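Local coordinates for beta-hexosaminidase Amuc_2018 (Akkermansia muciniphila, PDB 6JEB), which hydrolyses terminal non-reducing N-acetylhexosamine residues from substrates that include unbranched N-glycan ends and chitobiose, at residues E18-L23 with P76-C81; T22-D28 with T44-L50; F112-M116 with L410-Y415; A401-P405 with A465-E469. All blocks are in the same frame, centred on the assembly; numbering follows the deposited sequence. Where two conformers were deposited one is given.

Contact 1: E18-L23 with P76-C81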
loop_
_atom_site.group_PDB
_atom_site.type_symbol
_atom_site.label_atom_id
_atom_site.label_comp_id
_atom_site.label_asym_id
_atom_site.label_seq_id
_atom_site.Cartn_x
_atom_site.Cartn_y
_atom_site.Cartn_z
ATOM N N GLU A 18 -23.504 2.421 -32.378
ATOM C CA GLU A 18 -22.513 2.972 -33.288
ATOM C C GLU A 18 -21.112 2.512 -32.895
ATOM O O GLU A 18 -20.872 2.026 -31.785
ATOM C CB GLU A 18 -22.560 4.503 -33.280
ATOM C CG GLU A 18 -23.876 5.108 -33.741
ATOM C CD GLU A 18 -24.922 5.165 -32.640
ATOM O OE1 GLU A 18 -24.553 5.110 -31.445
ATOM O OE2 GLU A 18 -26.121 5.266 -32.974
ATOM N N THR A 19 -20.180 2.679 -33.827
ATOM C CA THR A 19 -18.783 2.314 -33.645
ATOM C C THR A 19 -17.931 3.571 -33.706
ATOM O O THR A 19 -18.220 4.486 -34.485
ATOM C CB THR A 19 -18.349 1.354 -34.760
ATOM O OG1 THR A 19 -19.155 0.170 -34.708
ATOM C CG2 THR A 19 -16.887 0.970 -34.609
ATOM N N ALA A 20 -16.890 3.622 -32.877
ATOM C CA ALA A 20 -15.942 4.727 -32.858
ATOM C C ALA A 20 -14.572 4.230 -33.298
ATOM O O ALA A 20 -14.074 3.226 -32.778
ATOM C CB ALA A 20 -15.839 5.330 -31.452
ATOM N N LYS A 21 -13.963 4.938 -34.247
ATOM C CA LYS A 21 -12.597 4.668 -34.673
ATOM C C LYS A 21 -11.649 5.788 -34.283
ATOM O O LYS A 21 -10.480 5.781 -34.689
ATOM C CB LYS A 21 -12.535 4.387 -36.176
ATOM C CG LYS A 21 -13.135 3.045 -36.542
ATOM C CD LYS A 21 -13.111 2.797 -38.036
ATOM C CE LYS A 21 -13.772 1.467 -38.354
ATOM N NZ LYS A 21 -13.795 1.183 -39.810
ATOM N N THR A 22 -12.128 6.749 -33.502
ATOM C CA THR A 22 -11.297 7.798 -32.947
ATOM C C THR A 22 -11.735 8.036 -31.514
ATOM O O THR A 22 -12.906 7.853 -31.167
ATOM C CB THR A 22 -11.401 9.103 -33.756
ATOM O OG1 THR A 22 -10.588 10.105 -33.136
ATOM C CG2 THR A 22 -12.843 9.598 -33.826
ATOM N N LEU A 23 -10.770 8.410 -30.678
ATOM C CA LEU A 23 -11.023 8.782 -29.294
ATOM C C LEU A 23 -10.501 10.181 -28.999
ATOM O O LEU A 23 -10.201 10.505 -27.845
ATOM C CB LEU A 23 -10.446 7.738 -28.332
ATOM C CG LEU A 23 -11.294 6.469 -28.220
ATOM C CD1 LEU A 23 -10.486 5.308 -27.650
ATOM C CD2 LEU A 23 -12.545 6.734 -27.377
ATOM N N PRO A 76 -8.724 -2.334 -34.911
ATOM C CA PRO A 76 -8.906 -1.435 -36.065
ATOM C C PRO A 76 -10.346 -1.327 -36.537
ATOM O O PRO A 76 -10.705 -0.327 -37.170
ATOM C CB PRO A 76 -7.994 -2.040 -37.141
ATOM C CG PRO A 76 -7.827 -3.475 -36.737
ATOM C CD PRO A 76 -7.880 -3.497 -35.234
ATOM N N GLU A 77 -11.188 -2.320 -36.239
ATOM C CA GLU A 77 -12.603 -2.226 -36.574
ATOM C C GLU A 77 -13.340 -1.201 -35.724
ATOM O O GLU A 77 -14.510 -0.916 -36.005
ATOM C CB GLU A 77 -13.275 -3.595 -36.425
ATOM C CG GLU A 77 -13.473 -4.053 -34.983
ATOM C CD GLU A 77 -12.282 -4.819 -34.421
ATOM O OE1 GLU A 77 -11.162 -4.698 -34.968
ATOM O OE2 GLU A 77 -12.476 -5.552 -33.425
ATOM N N GLY A 78 -12.694 -0.642 -34.705
ATOM C CA GLY A 78 -13.312 0.332 -33.832
ATOM C C GLY A 78 -13.849 -0.296 -32.558
ATOM O O GLY A 78 -13.914 -1.518 -32.399
ATOM N N ILE A 79 -14.245 0.574 -31.637
ATOM C CA ILE A 79 -14.809 0.152 -30.356
ATOM C C ILE A 79 -16.246 0.648 -30.302
ATOM O O ILE A 79 -16.631 1.566 -31.048
ATOM C CB ILE A 79 -13.975 0.670 -29.161
ATOM C CG1 ILE A 79 -14.054 2.199 -29.070
ATOM C CG2 ILE A 79 -12.534 0.166 -29.245
ATOM C CD1 ILE A 79 -13.454 2.759 -27.792
ATOM N N PRO A 80 -17.075 0.071 -29.431
ATOM C CA PRO A 80 -18.458 0.544 -29.326
ATOM C C PRO A 80 -18.510 1.972 -28.815
ATOM O O PRO A 80 -17.666 2.411 -28.027
ATOM C CB PRO A 80 -19.095 -0.409 -28.308
ATOM C CG PRO A 80 -18.169 -1.538 -28.164
ATOM C CD PRO A 80 -16.812 -1.090 -28.562
ATOM N N CYS A 81 -19.521 2.696 -29.272
ATOM C CA CYS A 81 -19.887 3.948 -28.639
ATOM C C CYS A 81 -20.668 3.655 -27.361
ATOM O O CYS A 81 -21.134 2.535 -27.134
ATOM C CB CYS A 81 -20.720 4.792 -29.599
ATOM S SG CYS A 81 -19.748 5.409 -30.990
#

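Contact 2: T22-D28 with T44-L50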
loop_
_atom_site.group_PDB
_atom_site.type_symbol
_atom_site.label_atom_id
_atom_site.label_comp_id
_atom_site.label_asym_id
_atom_site.label_seq_id
_atom_site.Cartn_x
_atom_site.Cartn_y
_atom_site.Cartn_z
ATOM N N THR A 22 -12.128 6.749 -33.502
ATOM C CA THR A 22 -11.297 7.798 -32.947
ATOM C C THR A 22 -11.735 8.036 -31.514
ATOM O O THR A 22 -12.906 7.853 -31.167
ATOM C CB THR A 22 -11.401 9.103 -33.756
ATOM O OG1 THR A 22 -10.588 10.105 -33.136
ATOM C CG2 THR A 22 -12.843 9.598 -33.826
ATOM N N LEU A 23 -10.770 8.410 -30.678
ATOM C CA LEU A 23 -11.023 8.782 -29.294
ATOM C C LEU A 23 -10.501 10.181 -28.999
ATOM O O LEU A 23 -10.201 10.505 -27.845
ATOM C CB LEU A 23 -10.446 7.738 -28.332
ATOM C CG LEU A 23 -11.294 6.469 -28.220
ATOM C CD1 LEU A 23 -10.486 5.308 -27.650
ATOM C CD2 LEU A 23 -12.545 6.734 -27.377
ATOM N N GLN A 24 -10.381 11.009 -30.035
ATOM C CA GLN A 24 -10.026 12.406 -29.861
ATOM C C GLN A 24 -10.959 13.047 -28.848
ATOM O O GLN A 24 -12.176 12.882 -28.913
ATOM C CB GLN A 24 -10.152 13.129 -31.206
ATOM C CG GLN A 24 -10.051 14.640 -31.114
ATOM C CD GLN A 24 -10.380 15.332 -32.431
ATOM O OE1 GLN A 24 -10.226 14.749 -33.506
ATOM N NE2 GLN A 24 -10.839 16.581 -32.351
ATOM N N LEU A 25 -10.383 13.767 -27.900
ATOM C CA LEU A 25 -11.175 14.388 -26.848
ATOM C C LEU A 25 -11.808 15.663 -27.404
ATOM O O LEU A 25 -11.104 16.628 -27.722
ATOM C CB LEU A 25 -10.275 14.656 -25.650
ATOM C CG LEU A 25 -10.941 14.933 -24.314
ATOM C CD1 LEU A 25 -11.963 13.845 -23.955
ATOM C CD2 LEU A 25 -9.880 15.084 -23.219
ATOM N N LEU A 26 -13.140 15.663 -27.532
ATOM C CA LEU A 26 -13.879 16.782 -28.108
ATOM C C LEU A 26 -14.297 17.810 -27.068
ATOM O O LEU A 26 -14.474 18.992 -27.404
ATOM C CB LEU A 26 -15.144 16.271 -28.803
ATOM C CG LEU A 26 -14.931 15.280 -29.945
ATOM C CD1 LEU A 26 -16.273 14.756 -30.445
ATOM C CD2 LEU A 26 -14.154 15.955 -31.064
ATOM N N SER A 27 -14.476 17.386 -25.822
ATOM C CA SER A 27 -14.847 18.293 -24.752
ATOM C C SER A 27 -14.315 17.731 -23.445
ATOM O O SER A 27 -14.125 16.519 -23.305
ATOM C CB SER A 27 -16.361 18.519 -24.678
ATOM O OG SER A 27 -17.034 17.319 -24.367
ATOM N N ASP A 28 -14.069 18.632 -22.496
ATOM C CA ASP A 28 -13.410 18.274 -21.242
ATOM C C ASP A 28 -13.889 19.341 -20.263
ATOM O O ASP A 28 -13.341 20.446 -20.237
ATOM C CB ASP A 28 -11.901 18.320 -21.433
ATOM C CG ASP A 28 -11.117 17.924 -20.190
ATOM O OD1 ASP A 28 -11.713 17.694 -19.115
ATOM O OD2 ASP A 28 -9.873 17.837 -20.302
ATOM N N THR A 44 -18.377 8.725 -28.878
ATOM C CA THR A 44 -19.183 8.926 -30.075
ATOM C C THR A 44 -18.328 8.661 -31.311
ATOM O O THR A 44 -17.097 8.622 -31.218
ATOM C CB THR A 44 -19.733 10.365 -30.150
ATOM O OG1 THR A 44 -18.717 11.250 -30.645
ATOM C CG2 THR A 44 -20.239 10.845 -28.787
ATOM N N PRO A 45 -18.938 8.489 -32.492
ATOM C CA PRO A 45 -18.115 8.272 -33.694
ATOM C C PRO A 45 -17.196 9.435 -34.021
ATOM O O PRO A 45 -16.221 9.252 -34.765
ATOM C CB PRO A 45 -19.154 8.054 -34.802
ATOM C CG PRO A 45 -20.378 7.570 -34.077
ATOM C CD PRO A 45 -20.377 8.343 -32.787
ATOM N N GLN A 46 -17.481 10.626 -33.507
ATOM C CA GLN A 46 -16.669 11.802 -33.776
ATOM C C GLN A 46 -15.566 12.005 -32.747
ATOM O O GLN A 46 -14.683 12.841 -32.966
ATOM C CB GLN A 46 -17.552 13.055 -33.816
ATOM C CG GLN A 46 -18.619 13.049 -34.915
ATOM C CD GLN A 46 -19.834 12.188 -34.584
ATOM O OE1 GLN A 46 -20.221 12.052 -33.425
ATOM N NE2 GLN A 46 -20.443 11.607 -35.614
ATOM N N GLY A 47 -15.594 11.273 -31.641
ATOM C CA GLY A 47 -14.652 11.463 -30.565
ATOM C C GLY A 47 -15.355 11.374 -29.227
ATOM O O GLY A 47 -16.540 11.043 -29.136
ATOM N N ALA A 48 -14.607 11.679 -28.175
ATOM C CA ALA A 48 -15.048 11.443 -26.813
ATOM C C ALA A 48 -15.311 12.754 -26.087
ATOM O O ALA A 48 -14.664 13.772 -26.347
ATOM C CB ALA A 48 -13.990 10.644 -26.048
ATOM N N HIS A 49 -16.264 12.713 -25.161
ATOM C CA HIS A 49 -16.601 13.852 -24.319
ATOM C C HIS A 49 -16.403 13.456 -22.867
ATOM O O HIS A 49 -16.970 12.453 -22.415
ATOM C CB HIS A 49 -18.062 14.245 -24.524
ATOM C CG HIS A 49 -18.384 14.629 -25.929
ATOM N ND1 HIS A 49 -18.207 15.911 -26.404
ATOM C CD2 HIS A 49 -18.862 13.903 -26.969
ATOM C CE1 HIS A 49 -18.575 15.960 -27.673
ATOM N NE2 HIS A 49 -18.976 14.755 -28.039
ATOM N N LEU A 50 -15.610 14.237 -22.138
ATOM C CA LEU A 50 -15.342 13.976 -20.731
ATOM C C LEU A 50 -15.984 15.062 -19.878
ATOM O O LEU A 50 -15.768 16.253 -20.113
ATOM C CB LEU A 50 -13.836 13.915 -20.470
ATOM C CG LEU A 50 -13.436 13.644 -19.015
ATOM C CD1 LEU A 50 -13.944 12.302 -18.518
ATOM C CD2 LEU A 50 -11.921 13.709 -18.882
HETATM O O HOH W 1 -17.863 17.174 -21.835
#

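Contact 3: F112-M116 with L410-Y415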
loop_
_atom_site.group_PDB
_atom_site.type_symbol
_atom_site.label_atom_id
_atom_site.label_comp_id
_atom_site.label_asym_id
_atom_site.label_seq_id
_atom_site.Cartn_x
_atom_site.Cartn_y
_atom_site.Cartn_z
ATOM N N PHE A 112 6.562 1.666 -11.236
ATOM C CA PHE A 112 5.549 1.112 -10.344
ATOM C C PHE A 112 4.367 2.068 -10.209
ATOM O O PHE A 112 3.203 1.645 -10.244
ATOM C CB PHE A 112 6.188 0.828 -8.976
ATOM C CG PHE A 112 5.328 0.013 -8.060
ATOM C CD1 PHE A 112 4.390 0.629 -7.240
ATOM C CD2 PHE A 112 5.450 -1.373 -8.018
ATOM C CE1 PHE A 112 3.581 -0.120 -6.400
ATOM C CE2 PHE A 112 4.646 -2.130 -7.169
ATOM C CZ PHE A 112 3.708 -1.499 -6.364
ATOM N N VAL A 113 4.648 3.366 -10.083
ATOM C CA VAL A 113 3.583 4.357 -9.945
ATOM C C VAL A 113 2.754 4.457 -11.223
ATOM O O VAL A 113 1.518 4.514 -11.171
ATOM C CB VAL A 113 4.169 5.715 -9.513
ATOM C CG1 VAL A 113 3.123 6.831 -9.670
ATOM C CG2 VAL A 113 4.655 5.621 -8.070
ATOM N N ASP A 114 3.407 4.497 -12.392
ATOM C CA ASP A 114 2.643 4.596 -13.634
ATOM C C ASP A 114 1.685 3.422 -13.777
ATOM O O ASP A 114 0.535 3.591 -14.206
ATOM C CB ASP A 114 3.580 4.643 -14.844
ATOM C CG ASP A 114 4.266 5.984 -15.016
ATOM O OD1 ASP A 114 4.136 6.856 -14.138
ATOM O OD2 ASP A 114 4.940 6.172 -16.054
ATOM N N MET A 115 2.142 2.221 -13.421
ATOM C CA MET A 115 1.286 1.049 -13.557
ATOM C C MET A 115 0.111 1.093 -12.583
ATOM O O MET A 115 -1.019 0.766 -12.964
ATOM C CB MET A 115 2.113 -0.227 -13.427
ATOM C CG MET A 115 3.086 -0.364 -14.592
ATOM S SD MET A 115 4.119 -1.832 -14.513
ATOM C CE MET A 115 2.904 -3.118 -14.768
ATOM N N MET A 116 0.341 1.488 -11.327
ATOM C CA MET A 116 -0.789 1.540 -10.396
ATOM C C MET A 116 -1.780 2.644 -10.776
ATOM O O MET A 116 -2.999 2.472 -10.623
ATOM C CB MET A 116 -0.317 1.666 -8.944
ATOM C CG MET A 116 0.223 3.033 -8.568
ATOM S SD MET A 116 1.102 2.995 -6.988
ATOM C CE MET A 116 -0.278 2.880 -5.843
ATOM N N LEU A 410 9.385 -7.679 -8.209
ATOM C CA LEU A 410 8.275 -6.986 -7.568
ATOM C C LEU A 410 7.041 -6.969 -8.468
ATOM O O LEU A 410 5.932 -7.299 -8.030
ATOM C CB LEU A 410 8.730 -5.566 -7.232
ATOM C CG LEU A 410 7.822 -4.679 -6.397
ATOM C CD1 LEU A 410 7.590 -5.336 -5.061
ATOM C CD2 LEU A 410 8.456 -3.311 -6.212
ATOM N N LEU A 411 7.216 -6.563 -9.726
ATOM C CA LEU A 411 6.085 -6.517 -10.643
ATOM C C LEU A 411 5.550 -7.908 -10.928
ATOM O O LEU A 411 4.344 -8.069 -11.145
ATOM C CB LEU A 411 6.479 -5.826 -11.950
ATOM C CG LEU A 411 6.801 -4.333 -11.848
ATOM C CD1 LEU A 411 7.258 -3.809 -13.211
ATOM C CD2 LEU A 411 5.603 -3.536 -11.322
ATOM N N TYR A 412 6.425 -8.920 -10.945
ATOM C CA TYR A 412 5.950 -10.274 -11.195
ATOM C C TYR A 412 4.924 -10.696 -10.151
ATOM O O TYR A 412 3.901 -11.300 -10.490
ATOM C CB TYR A 412 7.101 -11.286 -11.248
ATOM C CG TYR A 412 6.558 -12.623 -11.672
ATOM C CD1 TYR A 412 6.421 -12.935 -13.018
ATOM C CD2 TYR A 412 6.120 -13.547 -10.728
ATOM C CE1 TYR A 412 5.884 -14.147 -13.421
ATOM C CE2 TYR A 412 5.571 -14.751 -11.110
ATOM C CZ TYR A 412 5.461 -15.047 -12.460
ATOM O OH TYR A 412 4.910 -16.238 -12.843
ATOM N N ARG A 413 5.185 -10.397 -8.872
ATOM C CA ARG A 413 4.220 -10.770 -7.840
ATOM C C ARG A 413 3.103 -9.747 -7.673
ATOM O O ARG A 413 1.981 -10.128 -7.330
ATOM C CB ARG A 413 4.915 -11.105 -6.515
ATOM C CG ARG A 413 5.742 -12.374 -6.643
ATOM C CD ARG A 413 5.769 -13.277 -5.409
ATOM N NE ARG A 413 6.395 -14.548 -5.770
ATOM C CZ ARG A 413 6.537 -15.606 -4.966
ATOM N NH1 ARG A 413 6.105 -15.572 -3.711
ATOM N NH2 ARG A 413 7.120 -16.710 -5.432
ATOM N N ALA A 414 3.363 -8.467 -7.942
ATOM C CA ALA A 414 2.313 -7.467 -7.765
ATOM C C ALA A 414 1.202 -7.620 -8.797
ATOM O O ALA A 414 0.022 -7.470 -8.462
ATOM C CB ALA A 414 2.898 -6.055 -7.805
ATOM N N TYR A 415 1.559 -7.906 -10.067
ATOM C CA TYR A 415 0.616 -8.002 -11.176
ATOM C C TYR A 415 0.512 -9.438 -11.672
ATOM O O TYR A 415 1.505 -10.173 -11.663
ATOM C CB TYR A 415 1.035 -7.083 -12.338
ATOM C CG TYR A 415 0.834 -5.632 -11.972
ATOM C CD1 TYR A 415 -0.392 -5.010 -12.188
ATOM C CD2 TYR A 415 1.838 -4.912 -11.333
ATOM C CE1 TYR A 415 -0.605 -3.707 -11.806
ATOM C CE2 TYR A 415 1.639 -3.594 -10.947
ATOM C CZ TYR A 415 0.410 -3.003 -11.180
ATOM O OH TYR A 415 0.187 -1.707 -10.800
HETATM O O HOH W 2 2.334 -0.785 -9.485
#

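Contact 4: A401-P405 with A465-E469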
loop_
_atom_site.group_PDB
_atom_site.type_symbol
_atom_site.label_atom_id
_atom_site.label_comp_id
_atom_site.label_asym_id
_atom_site.label_seq_id
_atom_site.Cartn_x
_atom_site.Cartn_y
_atom_site.Cartn_z
ATOM N N ALA A 401 8.754 -7.341 0.610
ATOM C CA ALA A 401 9.899 -7.565 -0.264
ATOM C C ALA A 401 11.058 -8.295 0.404
ATOM O O ALA A 401 12.183 -8.214 -0.097
ATOM C CB ALA A 401 10.361 -6.259 -0.915
ATOM N N GLU A 402 10.819 -9.019 1.505
ATOM C CA GLU A 402 11.881 -9.866 2.052
ATOM C C GLU A 402 12.556 -10.662 0.943
ATOM O O GLU A 402 13.789 -10.786 0.911
ATOM C CB GLU A 402 11.325 -10.852 3.095
ATOM C CG GLU A 402 10.896 -10.254 4.434
ATOM C CD GLU A 402 9.425 -9.891 4.474
ATOM O OE1 GLU A 402 8.852 -9.609 3.401
ATOM O OE2 GLU A 402 8.833 -9.905 5.579
ATOM N N ARG A 403 11.760 -11.196 0.011
ATOM C CA ARG A 403 12.249 -12.111 -1.013
ATOM C C ARG A 403 12.095 -11.550 -2.426
ATOM O O ARG A 403 12.139 -12.315 -3.395
ATOM C CB ARG A 403 11.529 -13.457 -0.909
ATOM C CG ARG A 403 11.737 -14.180 0.405
ATOM C CD ARG A 403 13.115 -14.813 0.485
ATOM N NE ARG A 403 13.210 -15.691 1.642
ATOM C CZ ARG A 403 14.178 -16.580 1.825
ATOM N NH1 ARG A 403 15.150 -16.696 0.928
ATOM N NH2 ARG A 403 14.170 -17.353 2.903
ATOM N N LEU A 404 11.922 -10.237 -2.581
ATOM C CA LEU A 404 11.727 -9.635 -3.901
ATOM C C LEU A 404 12.811 -8.591 -4.126
ATOM O O LEU A 404 12.659 -7.426 -3.729
ATOM C CB LEU A 404 10.325 -9.043 -4.043
ATOM C CG LEU A 404 9.189 -10.052 -3.860
ATOM C CD1 LEU A 404 7.830 -9.347 -3.808
ATOM C CD2 LEU A 404 9.206 -11.117 -4.966
ATOM N N PRO A 405 13.928 -8.966 -4.756
ATOM C CA PRO A 405 15.122 -8.112 -4.723
ATOM C C PRO A 405 15.196 -7.005 -5.762
ATOM O O PRO A 405 16.095 -6.162 -5.651
ATOM C CB PRO A 405 16.266 -9.124 -4.917
ATOM C CG PRO A 405 15.645 -10.205 -5.755
ATOM C CD PRO A 405 14.217 -10.315 -5.277
ATOM N N ALA A 465 14.106 -15.922 -11.903
ATOM C CA ALA A 465 14.862 -16.793 -11.017
ATOM C C ALA A 465 15.279 -16.060 -9.746
ATOM O O ALA A 465 15.514 -14.850 -9.748
ATOM C CB ALA A 465 16.116 -17.288 -11.732
ATOM N N PHE A 466 15.381 -16.818 -8.654
ATOM C CA PHE A 466 15.891 -16.330 -7.382
ATOM C C PHE A 466 17.267 -16.926 -7.123
ATOM O O PHE A 466 17.600 -18.003 -7.626
ATOM C CB PHE A 466 14.974 -16.730 -6.221
ATOM C CG PHE A 466 13.597 -16.148 -6.302
ATOM C CD1 PHE A 466 13.343 -14.877 -5.813
ATOM C CD2 PHE A 466 12.549 -16.872 -6.853
ATOM C CE1 PHE A 466 12.070 -14.332 -5.879
ATOM C CE2 PHE A 466 11.272 -16.333 -6.920
ATOM C CZ PHE A 466 11.031 -15.060 -6.435
ATOM N N ARG A 467 18.065 -16.226 -6.321
ATOM C CA ARG A 467 19.393 -16.719 -5.988
ATOM C C ARG A 467 19.415 -17.572 -4.726
ATOM O O ARG A 467 20.431 -18.224 -4.454
ATOM C CB ARG A 467 20.380 -15.557 -5.830
ATOM C CG ARG A 467 20.350 -14.908 -4.455
ATOM C CD ARG A 467 21.451 -13.862 -4.306
ATOM N NE ARG A 467 21.286 -12.759 -5.245
ATOM C CZ ARG A 467 20.816 -11.560 -4.917
ATOM N NH1 ARG A 467 20.472 -11.302 -3.663
ATOM N NH2 ARG A 467 20.696 -10.618 -5.843
ATOM N N TRP A 468 18.335 -17.590 -3.954
ATOM C CA TRP A 468 18.313 -18.260 -2.663
ATOM C C TRP A 468 17.746 -19.666 -2.795
ATOM O O TRP A 468 16.772 -19.887 -3.518
ATOM C CB TRP A 468 17.462 -17.472 -1.669
ATOM C CG TRP A 468 17.834 -16.030 -1.573
ATOM C CD1 TRP A 468 19.015 -15.515 -1.117
ATOM C CD2 TRP A 468 17.016 -14.910 -1.925
ATOM N NE1 TRP A 468 18.986 -14.146 -1.183
ATOM C CE2 TRP A 468 17.769 -13.747 -1.669
ATOM C CE3 TRP A 468 15.718 -14.778 -2.437
ATOM C CZ2 TRP A 468 17.269 -12.465 -1.900
ATOM C CZ3 TRP A 468 15.228 -13.510 -2.669
ATOM C CH2 TRP A 468 15.999 -12.368 -2.396
ATOM N N GLU A 469 18.365 -20.606 -2.085
ATOM C CA GLU A 469 17.848 -21.969 -1.933
ATOM C C GLU A 469 17.440 -22.626 -3.252
ATOM O O GLU A 469 16.636 -23.560 -3.273
ATOM C CB GLU A 469 16.683 -21.974 -0.938
ATOM C CG GLU A 469 17.078 -21.463 0.443
ATOM C CD GLU A 469 16.115 -20.425 0.996
ATOM O OE1 GLU A 469 14.907 -20.729 1.096
ATOM O OE2 GLU A 469 16.569 -19.306 1.330
HETATM O O HOH W 3 16.546 -18.904 4.132
#

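Contact 1: E18-L23 with P76-C81
The side chain of Ile79 reaches toward that of Leu23, and the two meet tip to tip, with Ile79 CD1 3.9 Å from Leu23 CD1. They sit beside a short antiparallel pairing of strand 19-20 with the start of strand 79-86. Both belong to the mixed sheet of the N-terminal glycoside hydrolase 20 domain 2. Ala20 and Ile79 form the hydrogen-bonded pair. Ala20 N gives a nearly straight bond of 2.8 Å to Ile79 O (175° at the hydrogen), and Ile79 N returns one to Ala20 O at 2.9 Å. A third backbone bond, from Cys81 N to Glu18 O, extends the pairing to the chain corner at Glu18. Ala20 CB and the Ile79 side chain share one face. Cys81 SG lies 3.9 Å from Ala20 CB and also touches Glu18 CB. Helix 55-73 covers this side, where Leu72 touches both Leu23 and Ile79. Ile79 CG1 stands between the backbone N and the carbonyl carbon (chi1 66°), and from there the chain runs out to Leu23. At the other end, Gly78 packs closely against Thr19 and Lys21. Its phi of 97° would press a CB against the carbonyl O of Glu77, and that CB would also run into Thr19 CG2 and Ala20 O. Lys21 stretches its extended chain past this glycine. Its CE comes 3.4 Å from Glu77 O, while Thr19 CG2 rests 3.3 Å from the same Glu77 O.

Contact 2: T22-D28 with T44-L50
Ser27 OG stands between its backbone N and carbonyl carbon (chi1 64°), while the His49 ring swings out anti to its own carbonyl carbon (chi1 -60°). The two turns bring the hydroxyl to the ring edge. His49 ND1 donates to Ser27 OG at 2.7 Å, with the oxygen almost in the ring plane. Ser27 OG in turn donates to a water 2.7 Å away, and that water donates to Leu50 O. The imidazole is thus tied back to the backbone of its own strand. Segments 25-28 and 47-50 are parallel strands, 10° apart, with a beta bulge between Leu25 and Ser27 that shifts the register by one. Leu26 is the extra residue. Its N bonds to Ala48 O at 2.7 Å, and its side chain points at the other strand. Leu26 CD1 lies 3.5 Å from Gln46 O and 3.6 Å from His49 NE2. Ala48 N bonds to Gln24 O, and Leu50 N to Ser27 O. On the face of Leu25, Ala48 and Leu50, Leu25 CD1 packs on Leu50 CB at 4.0 Å, under helix 55-73. Asp28 lies alongside Leu50, and its carboxylate makes a salt bridge with Arg58 of that helix.

Contact 3: F112-M116 with L410-Y415
Phe112 pushes its ring into a hollow formed by Leu410, Leu411 and Ala414. Its CD2 and CE2 do the touching: Phe112 CD2 is 4.0 Å from Leu411 CD2, and Phe112 CE2 is 4.3 Å from Ala414 CB. Its CG lies anti to the backbone N (chi1 -169°), which carries the ring out from the helix toward Leu410. The segments belong to helices 106-118 and 407-414, which follow the first and last strands of the TIM barrel, so the contact closes the ring of helices. The segment axes are 12.2 Å apart and cross at -20°, a gap wide enough for large side chains to span it. Tyr415, just past the end of its helix, is the bump from the other side. Its ring reaches across until OH lies 3.6 Å from Met115 CB. Met115 has two conformers. In one, its chain bends at the sulfur, so that CE sits over one face of the Tyr415 ring, 4.1 Å from the centroid, in a CH-pi contact. In that same conformer the sulfur lies oblique to the ring, a Met-aromatic contact, and touches Leu411. A water sits between the Phe112 ring and Tyr415 OH. It donates to Phe112 O at 2.7 Å, lies 2.7 Å from Tyr415 OH, and rests over the centre of the Phe112 ring. A phenylalanine in place of Tyr415 would probably leave this water without its hydroxyl partner and less firmly held. The contact is mostly apolar; its polar link is the water, which joins Tyr415 OH to Phe112 O, a carbonyl that also takes the helical bond from Met116 N.

Contact 4: A401-P405 with A465-E469
Arg403 CB lies 4.1 Å from Trp468 CZ3, where a type I beta turn, Ala401 to Leu404, meets the C-terminal tail. The turn follows the last strand of the TIM barrel and carries the substrate-binding residues Ala401 and Glu402. Beyond CB the chain bends (chi2 -76°). CD then runs along the indole, 3.9 Å from Trp468 CE3. At the tip, Trp468 CB lies at the guanidinium edge, 3.6 Å from NH1, and NH1 forms a salt bridge with Glu469 OE2 at 3.0 Å. That bond meets the syn side of the carboxylate, and the guanidinium and carboxylate planes stand 72° apart. NH2 donates to a water that in turn donates to Glu469 OE2. Glu469 is poorly ordered, so this end is less certain. Phe155 makes a cation-pi contact with the arginine. A leucine in place of Arg403 would probably leave the Glu469 carboxylate without its charge partner and open a gap beside the indole. Trp468 itself is fixed by a bond from NE1 to Asp157, and its CH2 touches Pro405 CD. The carbonyl of Arg403 lies at the indole edge, with Arg403 O 3.4 Å from Trp468 CZ3 and 3.2 Å from Phe466 CE1.

Contacts 1 and 2 are neighbours in the N-terminal domain, away from the annotated sites. Their centres are 11 Å apart, they share Thr22 and Leu23, and contact 2 is nested inside the loop that contact 1 closes. They touch where Cys81 SG lies 3.5 Å from Pro45 CD. The nearest atoms of contacts 1 and 3 are about 17 Å apart. Contact 3 lies in the catalytic domain; contact 4 joins its 401-405 loop to the C-terminal tail. Leu404 of contact 4 packs on Leu410 and Arg413 of contact 3. Contact 4 holds Ala401 and Glu402 of the substrate site, with the Glu402 side chain about 7 Å from the bound acetamide. In contact 3 the Ala414 side chain is about 5 Å from that of substrate-binding Leu353.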